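PDB 2QVP: uncharacterized protein, which probably acts as a zinc-dependent hydrolase of the M14 family, perhaps as a metallocarboxypeptidase. Local coordinates for residues A[224-228]-A[229-233]; A[85-88]-A[89-93]; A[11-15]-A[16-20]. All coordinates share one frame; numbering follows the deposited sequence.

Interaction 1. Residues A[224-228]-A[229-233]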
ATOM      1  N   HIS A 224       2.532  -3.549  15.898  1.00 15.01           N
ATOM      2  CA  HIS A 224       3.787  -2.837  16.117  1.00 15.02           C
ATOM      3  C   HIS A 224       3.566  -1.432  15.595  1.00 14.55           C
ATOM      4  O   HIS A 224       3.589  -1.224  14.390  1.00 16.59           O
ATOM      5  CB  HIS A 224       4.964  -3.479  15.375  1.00 18.21           C
ATOM      6  CG  HIS A 224       6.195  -2.615  15.367  1.00 19.53           C
ATOM      7  ND1 HIS A 224       7.048  -2.527  16.446  1.00 21.46           N
ATOM      8  CD2 HIS A 224       6.669  -1.748  14.438  1.00 26.30           C
ATOM      9  CE1 HIS A 224       8.012  -1.664  16.170  1.00 34.32           C
ATOM     10  NE2 HIS A 224       7.803  -1.174  14.957  1.00 26.59           N
ATOM     11  N   PHE A 225       3.341  -0.481  16.505  1.00 13.31           N
ATOM     12  CA  PHE A 225       3.089   0.917  16.152  1.00 13.61           C
ATOM     13  C   PHE A 225       4.332   1.800  16.163  1.00 14.32           C
ATOM     14  O   PHE A 225       5.176   1.694  17.040  1.00 15.79           O
ATOM     15  CB  PHE A 225       2.046   1.522  17.074  1.00 13.85           C
ATOM     16  CG  PHE A 225       0.696   0.954  16.883  1.00 11.11           C
ATOM     17  CD1 PHE A 225       0.331  -0.212  17.523  1.00  9.53           C
ATOM     18  CD2 PHE A 225      -0.224   1.583  16.074  1.00 17.91           C
ATOM     19  CE1 PHE A 225      -0.922  -0.749  17.355  1.00 14.35           C
ATOM     20  CE2 PHE A 225      -1.494   1.064  15.918  1.00 13.21           C
ATOM     21  CZ  PHE A 225      -1.841  -0.101  16.562  1.00 17.47           C
ATOM     22  N   ASP A 226       4.434   2.647  15.145  1.00 14.28           N
ATOM     23  CA  ASP A 226       5.492   3.641  15.018  1.00 11.54           C
ATOM     24  C   ASP A 226       4.802   4.859  14.386  1.00 11.09           C
ATOM     25  O   ASP A 226       3.619   5.030  14.607  1.00 12.54           O
ATOM     26  CB  ASP A 226       6.680   3.071  14.234  1.00 12.42           C
ATOM     27  CG  ASP A 226       6.298   2.556  12.875  1.00 10.03           C
ATOM     28  OD1 ASP A 226       5.144   2.789  12.411  1.00 19.91           O
ATOM     29  OD2 ASP A 226       7.166   1.881  12.272  1.00 17.36           O
ATOM     30  N   THR A 227       5.491   5.682  13.606  1.00 12.19           N
ATOM     31  CA  THR A 227       4.882   6.854  12.948  1.00 10.03           C
ATOM     32  C   THR A 227       4.633   6.591  11.454  1.00 11.18           C
ATOM     33  O   THR A 227       4.522   7.525  10.655  1.00 11.72           O
ATOM     34  CB  THR A 227       5.728   8.085  13.202  1.00 11.04           C
ATOM     35  OG1 THR A 227       6.973   7.971  12.503  1.00  9.48           O
ATOM     36  CG2 THR A 227       5.955   8.253  14.735  1.00  9.51           C
ATOM     37  N   SER A 228       4.487   5.309  11.083  1.00 14.20           N
ATOM     38  CA  SER A 228       4.156   4.917   9.706  1.00 11.65           C
ATOM     39  C   SER A 228       2.747   5.331   9.362  1.00  9.10           C
ATOM     40  O   SER A 228       1.900   5.574  10.253  1.00  7.79           O
ATOM     41  CB  SER A 228       4.338   3.408   9.461  1.00  9.78           C
ATOM     42  OG  SER A 228       3.402   2.647  10.199  1.00 15.16           O
ATOM     43  N   PHE A 229       2.495   5.427   8.048  1.00  8.42           N
ATOM     44  CA  PHE A 229       1.172   5.785   7.540  1.00 11.95           C
ATOM     45  C   PHE A 229       0.066   4.820   8.080  1.00 10.64           C
ATOM     46  O   PHE A 229      -0.994   5.254   8.559  1.00 13.55           O
ATOM     47  CB  PHE A 229       1.213   5.888   5.997  1.00  7.35           C
ATOM     48  CG  PHE A 229      -0.091   6.261   5.358  1.00 10.86           C
ATOM     49  CD1 PHE A 229      -0.630   7.544   5.525  1.00 14.62           C
ATOM     50  CD2 PHE A 229      -0.768   5.350   4.549  1.00 14.07           C
ATOM     51  CE1 PHE A 229      -1.813   7.898   4.908  1.00 15.64           C
ATOM     52  CE2 PHE A 229      -1.942   5.701   3.909  1.00 14.62           C
ATOM     53  CZ  PHE A 229      -2.483   6.973   4.096  1.00 14.15           C
ATOM     54  N   GLU A 230       0.340   3.527   8.028  1.00 11.14           N
ATOM     55  CA  GLU A 230      -0.604   2.480   8.514  1.00 13.73           C
ATOM     56  C   GLU A 230      -0.816   2.513  10.040  1.00 12.74           C
ATOM     57  O   GLU A 230      -1.917   2.269  10.497  1.00 12.66           O
ATOM     58  CB  GLU A 230      -0.220   1.048   8.008  1.00 15.95           C
ATOM     59  CG  GLU A 230       1.110   0.424   8.459  1.00 15.54           C
ATOM     60  CD  GLU A 230       2.370   0.927   7.709  1.00 23.86           C
ATOM     61  OE1 GLU A 230       2.288   1.876   6.885  1.00 22.35           O
ATOM     62  OE2 GLU A 230       3.463   0.381   7.977  1.00 27.94           O
ATOM     63  N   SER A 231       0.238   2.775  10.809  1.00 12.17           N
ATOM     64  CA  SER A 231       0.112   2.993  12.257  1.00 14.02           C
ATOM     65  C   SER A 231      -0.807   4.194  12.514  1.00 11.28           C
ATOM     66  O   SER A 231      -1.692   4.125  13.353  1.00 11.87           O
ATOM     67  CB  SER A 231       1.467   3.261  12.929  1.00 13.30           C
ATOM     68  OG  SER A 231       2.247   2.093  13.009  1.00 16.80           O
ATOM     69  N   PHE A 232      -0.579   5.284  11.778  1.00 11.37           N
ATOM     70  CA  PHE A 232      -1.416   6.485  11.875  1.00 10.11           C
ATOM     71  C   PHE A 232      -2.909   6.184  11.609  1.00 10.55           C
ATOM     72  O   PHE A 232      -3.767   6.577  12.379  1.00 12.41           O
ATOM     73  CB  PHE A 232      -0.878   7.585  10.918  1.00  9.82           C
ATOM     74  CG  PHE A 232      -1.876   8.710  10.638  1.00  8.06           C
ATOM     75  CD1 PHE A 232      -2.097   9.697  11.566  1.00  4.86           C
ATOM     76  CD2 PHE A 232      -2.564   8.764   9.436  1.00 12.32           C
ATOM     77  CE1 PHE A 232      -3.038  10.725  11.323  1.00  9.35           C
ATOM     78  CE2 PHE A 232      -3.482   9.787   9.174  1.00 15.69           C
ATOM     79  CZ  PHE A 232      -3.720  10.766  10.130  1.00  4.54           C
ATOM     80  N   LEU A 233      -3.201   5.515  10.501  1.00 11.85           N
ATOM     81  CA  LEU A 233      -4.596   5.192  10.129  1.00  8.88           C
ATOM     82  C   LEU A 233      -5.273   4.200  11.053  1.00  9.81           C
ATOM     83  O   LEU A 233      -6.486   4.315  11.247  1.00 11.37           O
ATOM     84  CB  LEU A 233      -4.686   4.695   8.683  1.00  7.91           C
ATOM     85  CG  LEU A 233      -4.431   5.741   7.601  1.00  9.99           C
ATOM     86  CD1 LEU A 233      -4.558   5.062   6.269  1.00  5.39           C
ATOM     87  CD2 LEU A 233      -5.422   6.931   7.746  1.00 10.03           C
TER
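An Asx turn running straight into a helix N-cap joins the loop 224-228 to helix 229-235, with Asp226, Ser228 and Ser231 meeting at one carboxylate oxygen. Asp226 OD1 takes three hydrogen bonds. Ser228 OG donates a hydrogen bond to OD1, 2.8 Å away, on the syn lone pair, the side of the other carboxylate oxygen. Ser231 OG reaches OD1 at 3.0 Å from above the carboxylate plane, and Ser228 N, also out of that plane, closes the Asx turn at 2.9 Å.

With chi1 at 67°, Ser228 OG is folded back between its own N and carbonyl carbon, where it accepts from Ser231 N at 3.2 Å and so caps the first turn. Serine suits this place because one small hydroxyl can donate to Asp226 and accept from the helix at once. The helix proper starts with Phe232 N bonding to Ser228 O at 2.9 Å. Beside the polar knot, Phe225 CD2 lies 3.9 Å from Ser231 CB, while Phe229 turns away to pack its ring against Phe74 and Phe130.

Three donors hold OD1 in place and would probably favour the carboxylate form of Asp226, against the nearby Glu230, whose OE2 is 5.3 Å from Asp226 OD1. The chain of bonds from aspartate through serine to a backbone N-H probably also strengthens Ser228 OG as a capping acceptor.

Interaction 2. Residues A[85-88]-A[89-93]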
ATOM      1  N   LEU A  85      -0.565  -2.995  -7.836  1.00 12.66           N
ATOM      2  CA  LEU A  85      -1.860  -2.326  -7.749  1.00 12.14           C
ATOM      3  C   LEU A  85      -2.442  -2.131  -9.122  1.00 13.91           C
ATOM      4  O   LEU A  85      -3.642  -2.313  -9.328  1.00 16.15           O
ATOM      5  CB  LEU A  85      -1.734  -0.992  -7.079  1.00 13.52           C
ATOM      6  CG  LEU A  85      -3.125  -0.409  -6.773  1.00 21.94           C
ATOM      7  CD1 LEU A  85      -3.295  -0.287  -5.269  1.00 34.12           C
ATOM      8  CD2 LEU A  85      -3.204   0.918  -7.451  1.00 16.86           C
ATOM      9  N   LEU A  86      -1.584  -1.763 -10.067  1.00 12.83           N
ATOM     10  CA  LEU A  86      -1.990  -1.609 -11.446  1.00 15.97           C
ATOM     11  C   LEU A  86      -2.524  -2.955 -11.947  1.00 14.14           C
ATOM     12  O   LEU A  86      -3.580  -3.003 -12.586  1.00 10.16           O
ATOM     13  CB  LEU A  86      -0.805  -1.099 -12.280  1.00 16.89           C
ATOM     14  CG  LEU A  86      -1.002  -0.325 -13.553  1.00 21.70           C
ATOM     15  CD1 LEU A  86       0.395  -0.036 -14.146  1.00 11.15           C
ATOM     16  CD2 LEU A  86      -1.864  -1.050 -14.533  1.00 32.85           C
ATOM     17  N   HIS A  87      -1.818  -4.047 -11.630  1.00 12.08           N
ATOM     18  CA  HIS A  87      -2.256  -5.393 -12.035  1.00 11.58           C
ATOM     19  C   HIS A  87      -3.609  -5.791 -11.380  1.00 11.83           C
ATOM     20  O   HIS A  87      -4.498  -6.371 -12.043  1.00  7.72           O
ATOM     21  CB  HIS A  87      -1.145  -6.436 -11.789  1.00  8.94           C
ATOM     22  CG  HIS A  87      -1.522  -7.816 -12.215  1.00 15.26           C
ATOM     23  ND1 HIS A  87      -1.584  -8.195 -13.538  1.00 22.03           N
ATOM     24  CD2 HIS A  87      -1.897  -8.904 -11.495  1.00 17.49           C
ATOM     25  CE1 HIS A  87      -1.984  -9.453 -13.616  1.00 17.11           C
ATOM     26  NE2 HIS A  87      -2.185  -9.903 -12.393  1.00 21.59           N
ATOM     27  N   PHE A  88      -3.751  -5.475 -10.096  1.00 10.48           N
ATOM     28  CA  PHE A  88      -4.991  -5.698  -9.322  1.00 11.35           C
ATOM     29  C   PHE A  88      -6.175  -5.021 -10.017  1.00 11.83           C
ATOM     30  O   PHE A  88      -7.191  -5.666 -10.288  1.00 10.47           O
ATOM     31  CB  PHE A  88      -4.797  -5.208  -7.853  1.00 12.39           C
ATOM     32  CG  PHE A  88      -6.087  -5.016  -7.049  1.00 12.95           C
ATOM     33  CD1 PHE A  88      -6.784  -6.098  -6.542  1.00 12.06           C
ATOM     34  CD2 PHE A  88      -6.543  -3.722  -6.743  1.00 18.03           C
ATOM     35  CE1 PHE A  88      -7.949  -5.909  -5.804  1.00 16.81           C
ATOM     36  CE2 PHE A  88      -7.709  -3.527  -6.007  1.00 16.89           C
ATOM     37  CZ  PHE A  88      -8.404  -4.621  -5.537  1.00 13.24           C
ATOM     38  N   LEU A  89      -6.025  -3.737 -10.335  1.00 14.62           N
ATOM     39  CA  LEU A  89      -7.103  -2.957 -10.982  1.00 16.76           C
ATOM     40  C   LEU A  89      -7.517  -3.490 -12.331  1.00 17.19           C
ATOM     41  O   LEU A  89      -8.716  -3.512 -12.659  1.00 14.67           O
ATOM     42  CB  LEU A  89      -6.695  -1.481 -11.159  1.00 19.21           C
ATOM     43  CG  LEU A  89      -6.518  -0.597  -9.925  1.00 17.62           C
ATOM     44  CD1 LEU A  89      -6.073   0.789 -10.351  1.00 16.40           C
ATOM     45  CD2 LEU A  89      -7.817  -0.547  -9.120  1.00 15.32           C
ATOM     46  N   SER A  90      -6.518  -3.914 -13.098  1.00 16.84           N
ATOM     47  CA  SER A  90      -6.712  -4.425 -14.429  1.00 17.26           C
ATOM     48  C   SER A  90      -7.605  -5.690 -14.444  1.00 18.96           C
ATOM     49  O   SER A  90      -8.317  -5.934 -15.414  1.00 15.58           O
ATOM     50  CB  SER A  90      -5.350  -4.702 -15.067  1.00 15.74           C
ATOM     51  OG  SER A  90      -4.850  -5.944 -14.633  1.00 26.93           O
ATOM     52  N   GLN A  91      -7.559  -6.478 -13.357  1.00 18.49           N
ATOM     53  CA  GLN A  91      -8.409  -7.664 -13.199  1.00 19.13           C
ATOM     54  C   GLN A  91      -9.794  -7.336 -12.647  1.00 16.63           C
ATOM     55  O   GLN A  91     -10.647  -8.193 -12.669  1.00 17.00           O
ATOM     56  CB  GLN A  91      -7.759  -8.680 -12.251  1.00 19.57           C
ATOM     57  CG  GLN A  91      -6.418  -9.296 -12.696  1.00 21.40           C
ATOM     58  CD  GLN A  91      -5.721 -10.133 -11.576  1.00 26.84           C
ATOM     59  OE1 GLN A  91      -5.024 -11.099 -11.887  1.00 43.94           O
ATOM     60  NE2 GLN A  91      -5.912  -9.763 -10.287  1.00 27.52           N
ATOM     61  N   LEU A  92     -10.027  -6.126 -12.140  1.00 17.75           N
ATOM     62  CA  LEU A  92     -11.319  -5.806 -11.515  1.00 19.52           C
ATOM     63  C   LEU A  92     -12.439  -5.715 -12.514  1.00 22.88           C
ATOM     64  O   LEU A  92     -12.253  -5.383 -13.671  1.00 21.40           O
ATOM     65  CB  LEU A  92     -11.292  -4.541 -10.656  1.00 16.94           C
ATOM     66  CG  LEU A  92     -10.458  -4.558  -9.383  1.00 20.54           C
ATOM     67  CD1 LEU A  92     -10.530  -3.188  -8.774  1.00 19.67           C
ATOM     68  CD2 LEU A  92     -10.920  -5.625  -8.396  1.00 19.14           C
ATOM     69  N   ASP A  93     -13.611  -6.002 -11.984  1.00 26.34           N
ATOM     70  CA  ASP A  93     -14.824  -6.149 -12.737  1.00 29.26           C
ATOM     71  C   ASP A  93     -15.663  -4.874 -12.767  1.00 30.27           C
ATOM     72  O   ASP A  93     -16.188  -4.530 -13.836  1.00 33.20           O
ATOM     73  CB  ASP A  93     -15.648  -7.390 -12.227  1.00 32.42           C
ATOM     74  CG  ASP A  93     -15.509  -7.688 -10.669  1.00 29.32           C
ATOM     75  OD1 ASP A  93     -14.458  -7.429 -10.022  1.00 21.03           O
ATOM     76  OD2 ASP A  93     -16.463  -8.243 -10.105  1.00 32.29           O
TER
HETATM   77  O   HOH W   1      -1.686  -6.124 -15.599  1.00 26.09           O
HETATM   78  O   HOH W   2      -2.916 -12.509 -12.466  1.00 33.56           O
HETATM   79  O   HOH W   3      -8.075  -7.930  -8.991  1.00 25.73           O
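Phe88 and Leu92 carry the apolar part of this contact at the end of helix 80-91. The two methyls of Leu92 meet the far end of the ring, CD2 approaching Phe88 CZ at 3.9 Å and CD1 lying near CE2 and CZ, while Leu92 CG stands over one face. With chi1 at 164° the ring swings away from the backbone N of Phe88, and it packs on Met263 and Asn264 of helix 252-270. One turn back, Leu85 CD2 touches Leu89 CD1 at 4.1 Å, branched leucine ends suiting such packing.

The helix is the crossover of a beta-alpha-beta unit between strands 67-72 and 101-105. Leu85 and Phe88 pack on strand 101-105, Leu86 and Leu89 on helix 24-38, and His87 beside helix 252-270.

Among the backbone bonds, the regular i to i+4 pattern breaks down at the end. Leu89 N to Leu85 O is a regular bond of 3.0 Å, but Gln91 N is held weakly by His87 O and Phe88 O, and Leu92 N turns to Leu89 O. Ser90 adds a side-chain bond to this last turn: its OG, at chi1 81°, donates to His87 O at only 2.6 Å, well off the line of the carbonyl.

Waters link the polar side chains to one another and to the backbone. One water lies in the plane of the His87 ring, 2.7 Å from NE2, and donates to Gln91 OE1; the imidazole and amide planes are 55° apart. Another joins His87 ND1 at 2.9 Å to Ser90 OG, the latter bond being weak. A third donates to Phe88 O and accepts from Gln91 NE2 at 3.1 Å, so both ends of the glutamine amide hold water.

Interaction 3. Residues A[11-15]-A[16-20]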
ATOM      1  N   VAL A  11      16.288  -1.380 -10.053  1.00 23.41           N
ATOM      2  CA  VAL A  11      15.471  -1.423 -11.264  1.00 23.13           C
ATOM      3  C   VAL A  11      15.331  -2.845 -11.768  1.00 23.36           C
ATOM      4  O   VAL A  11      16.303  -3.589 -11.796  1.00 26.90           O
ATOM      5  CB  VAL A  11      16.093  -0.599 -12.421  1.00 25.18           C
ATOM      6  CG1 VAL A  11      15.088  -0.490 -13.597  1.00 19.94           C
ATOM      7  CG2 VAL A  11      16.549   0.781 -11.934  1.00 24.05           C
ATOM      8  N   TRP A  12      14.114  -3.233 -12.118  1.00 22.75           N
ATOM      9  CA  TRP A  12      13.844  -4.508 -12.723  1.00 23.09           C
ATOM     10  C   TRP A  12      13.004  -4.323 -14.002  1.00 23.39           C
ATOM     11  O   TRP A  12      12.369  -3.300 -14.217  1.00 22.13           O
ATOM     12  CB  TRP A  12      13.109  -5.416 -11.754  1.00 23.96           C
ATOM     13  CG  TRP A  12      13.787  -5.656 -10.442  1.00 24.26           C
ATOM     14  CD1 TRP A  12      14.596  -6.712 -10.122  1.00 23.06           C
ATOM     15  CD2 TRP A  12      13.681  -4.859  -9.254  1.00 23.99           C
ATOM     16  NE1 TRP A  12      15.007  -6.616  -8.830  1.00 22.12           N
ATOM     17  CE2 TRP A  12      14.473  -5.487  -8.266  1.00 25.38           C
ATOM     18  CE3 TRP A  12      12.979  -3.689  -8.917  1.00 25.38           C
ATOM     19  CZ2 TRP A  12      14.579  -4.987  -6.964  1.00 23.59           C
ATOM     20  CZ3 TRP A  12      13.105  -3.176  -7.629  1.00 20.31           C
ATOM     21  CH2 TRP A  12      13.899  -3.827  -6.671  1.00 23.17           C
ATOM     22  N   ARG A  13      13.026  -5.354 -14.837  1.00 26.47           N
ATOM     23  CA  ARG A  13      12.258  -5.419 -16.073  1.00 24.16           C
ATOM     24  C   ARG A  13      11.011  -6.202 -15.729  1.00 22.82           C
ATOM     25  O   ARG A  13      11.108  -7.222 -15.041  1.00 24.29           O
ATOM     26  CB  ARG A  13      13.108  -6.126 -17.156  1.00 26.12           C
ATOM     27  CG  ARG A  13      12.393  -6.740 -18.380  1.00 29.13           C
ATOM     28  CD  ARG A  13      11.753  -5.724 -19.328  1.00 31.00           C
ATOM     29  NE  ARG A  13      11.011  -6.390 -20.414  1.00 31.53           N
ATOM     30  CZ  ARG A  13      10.436  -5.778 -21.467  1.00 30.23           C
ATOM     31  NH1 ARG A  13      10.520  -4.457 -21.644  1.00 32.22           N
ATOM     32  NH2 ARG A  13       9.771  -6.501 -22.377  1.00 33.15           N
ATOM     33  N   SER A  14       9.852  -5.720 -16.171  1.00 20.96           N
ATOM     34  CA  SER A  14       8.601  -6.439 -16.032  1.00 17.81           C
ATOM     35  C   SER A  14       8.186  -6.892 -17.406  1.00 19.49           C
ATOM     36  O   SER A  14       8.203  -6.081 -18.331  1.00 19.81           O
ATOM     37  CB  SER A  14       7.471  -5.547 -15.519  1.00 15.49           C
ATOM     38  OG  SER A  14       6.209  -6.228 -15.576  1.00 16.57           O
ATOM     39  N   GLU A  15       7.813  -8.165 -17.531  1.00 17.77           N
ATOM     40  CA  GLU A  15       7.251  -8.725 -18.764  1.00 16.89           C
ATOM     41  C   GLU A  15       5.742  -8.547 -18.767  1.00 14.74           C
ATOM     42  O   GLU A  15       5.171  -8.411 -19.822  1.00 15.76           O
ATOM     43  CB  GLU A  15       7.570 -10.209 -18.908  1.00 18.50           C
ATOM     44  CG  GLU A  15       9.059 -10.575 -18.869  1.00 24.01           C
ATOM     45  CD  GLU A  15       9.879  -9.927 -19.971  1.00 26.39           C
ATOM     46  OE1 GLU A  15       9.303  -9.535 -21.016  1.00 21.76           O
ATOM     47  OE2 GLU A  15      11.116  -9.834 -19.781  1.00 36.20           O
ATOM     48  N   ILE A  16       5.105  -8.579 -17.590  1.00 16.47           N
ATOM     49  CA  ILE A  16       3.662  -8.284 -17.429  1.00 15.09           C
ATOM     50  C   ILE A  16       3.384  -6.891 -18.016  1.00 16.49           C
ATOM     51  O   ILE A  16       2.419  -6.702 -18.781  1.00 16.76           O
ATOM     52  CB  ILE A  16       3.224  -8.344 -15.955  1.00 16.34           C
ATOM     53  CG1 ILE A  16       3.245  -9.778 -15.424  1.00 16.40           C
ATOM     54  CG2 ILE A  16       1.817  -7.770 -15.742  1.00 16.07           C
ATOM     55  CD1 ILE A  16       3.016  -9.839 -13.890  1.00 10.21           C
ATOM     56  N   PHE A  17       4.265  -5.932 -17.722  1.00 15.03           N
ATOM     57  CA  PHE A  17       4.105  -4.569 -18.251  1.00 16.39           C
ATOM     58  C   PHE A  17       5.052  -4.173 -19.382  1.00 16.46           C
ATOM     59  O   PHE A  17       4.897  -3.086 -19.907  1.00 19.16           O
ATOM     60  CB  PHE A  17       4.161  -3.585 -17.090  1.00 15.95           C
ATOM     61  CG  PHE A  17       3.032  -3.782 -16.116  1.00 17.95           C
ATOM     62  CD1 PHE A  17       1.731  -3.390 -16.445  1.00 12.29           C
ATOM     63  CD2 PHE A  17       3.251  -4.392 -14.893  1.00 13.73           C
ATOM     64  CE1 PHE A  17       0.685  -3.588 -15.544  1.00 17.86           C
ATOM     65  CE2 PHE A  17       2.220  -4.576 -14.014  1.00 13.24           C
ATOM     66  CZ  PHE A  17       0.940  -4.169 -14.328  1.00 13.31           C
ATOM     67  N   GLU A  18       6.000  -5.041 -19.747  1.00 16.96           N
ATOM     68  CA  GLU A  18       6.933  -4.822 -20.870  1.00 18.43           C
ATOM     69  C   GLU A  18       7.663  -3.490 -20.742  1.00 16.14           C
ATOM     70  O   GLU A  18       7.687  -2.695 -21.662  1.00 15.42           O
ATOM     71  CB  GLU A  18       6.186  -4.973 -22.210  1.00 17.86           C
ATOM     72  CG  GLU A  18       5.514  -6.353 -22.322  1.00 25.13           C
ATOM     73  CD  GLU A  18       4.822  -6.630 -23.650  1.00 25.43           C
ATOM     74  OE1 GLU A  18       4.241  -5.699 -24.247  1.00 37.56           O
ATOM     75  OE2 GLU A  18       4.825  -7.810 -24.063  1.00 38.10           O
ATOM     76  N   CYS A  19       8.254  -3.258 -19.571  1.00 17.01           N
ATOM     77  CA  CYS A  19       8.939  -2.003 -19.301  1.00 14.43           C
ATOM     78  C   CYS A  19       9.800  -2.130 -18.071  1.00 12.43           C
ATOM     79  O   CYS A  19       9.777  -3.139 -17.393  1.00 11.48           O
ATOM     80  CB  CYS A  19       7.906  -0.865 -19.106  1.00 13.70           C
ATOM     81  SG  CYS A  19       6.867  -1.013 -17.624  1.00 12.66           S
ATOM     82  N   GLN A  20      10.587  -1.095 -17.809  1.00 14.02           N
ATOM     83  CA  GLN A  20      11.424  -1.026 -16.620  1.00 13.67           C
ATOM     84  C   GLN A  20      10.527  -0.613 -15.475  1.00 12.00           C
ATOM     85  O   GLN A  20       9.535   0.079 -15.682  1.00 16.08           O
ATOM     86  CB  GLN A  20      12.587  -0.039 -16.806  1.00 13.15           C
ATOM     87  CG  GLN A  20      13.517  -0.422 -17.941  1.00 13.86           C
ATOM     88  CD  GLN A  20      14.208  -1.751 -17.701  1.00 13.45           C
ATOM     89  OE1 GLN A  20      13.774  -2.782 -18.210  1.00 19.90           O
ATOM     90  NE2 GLN A  20      15.236  -1.744 -16.867  1.00 14.75           N
TER
HETATM   91  O   HOH W   4      12.433  -2.145 -20.894  1.00 31.31           O
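Residues 11-15 and 16-20 form a short antiparallel beta hairpin in which Ser14 and Cys19 are the hydrogen-bonded pair and Arg13 and Gln20 the adjacent non-hydrogen-bonded one. Ser14 N points almost straight at Cys19 O, 2.9 Å away, and Cys19 N returns a bond of 3.1 Å to Ser14 O in the carbonyl plane. Glu18 and Cys19 both face Ser14, which makes a G1 beta bulge; Glu18, with a positive phi (54°), adopts the left-handed conformation more often taken there by glycine.

Inside the turn, Ser14 OG accepts from Phe17 N at 2.9 Å. Placed opposite its own N by chi1 of 172°, the hydroxyl leans forward into the loop, and it also bonds to Asp253 of helix 252-270.

On the exposed face the long Arg13 chain bends at CG and lays its guanidinium over the Glu18-Cys19 peptide, with Glu18 CA 3.4 Å above the plane. Arg13 NH2 makes a weak salt bridge of 3.4 Å with Glu15 OE1, and a water joins Arg13 NH1 to Gln20 OE1. The aliphatic part of Arg13 meets Gln20 OE1, 3.6 Å from CB.

Weak and at the surface, the Arg13-Glu15 salt bridge probably adds little stability, whereas Asp253, taking bonds from Ser14 OG and from the backbone N of Glu15 and Ile16, ties the turn to helix 252-270.

Interactions 2 and 3 touch, their centres about 17 Å apart: the hairpin turn leans on helix 80-91, with Phe17 CE1 3.7 Å from Leu86 CD2 and Ile16 CG2 4.1 Å from His87 ND1. Interaction 1 lies on the opposite side of the chain's centre, about 26 Å from interaction 2 and 31 Å from interaction 3, centre to centre. Of interactions 1 and 3 it is the nearer to Glu245, the predicted proton donor or acceptor: the side chain of Glu230 is about 6 Å from that of Glu245, that of Trp12 about 12 Å. A glycerol about 4 Å from the side chain of Phe232 and a sulfate about 5 Å from that of Asp226, probably from the crystallisation liquor, may mark a pocket.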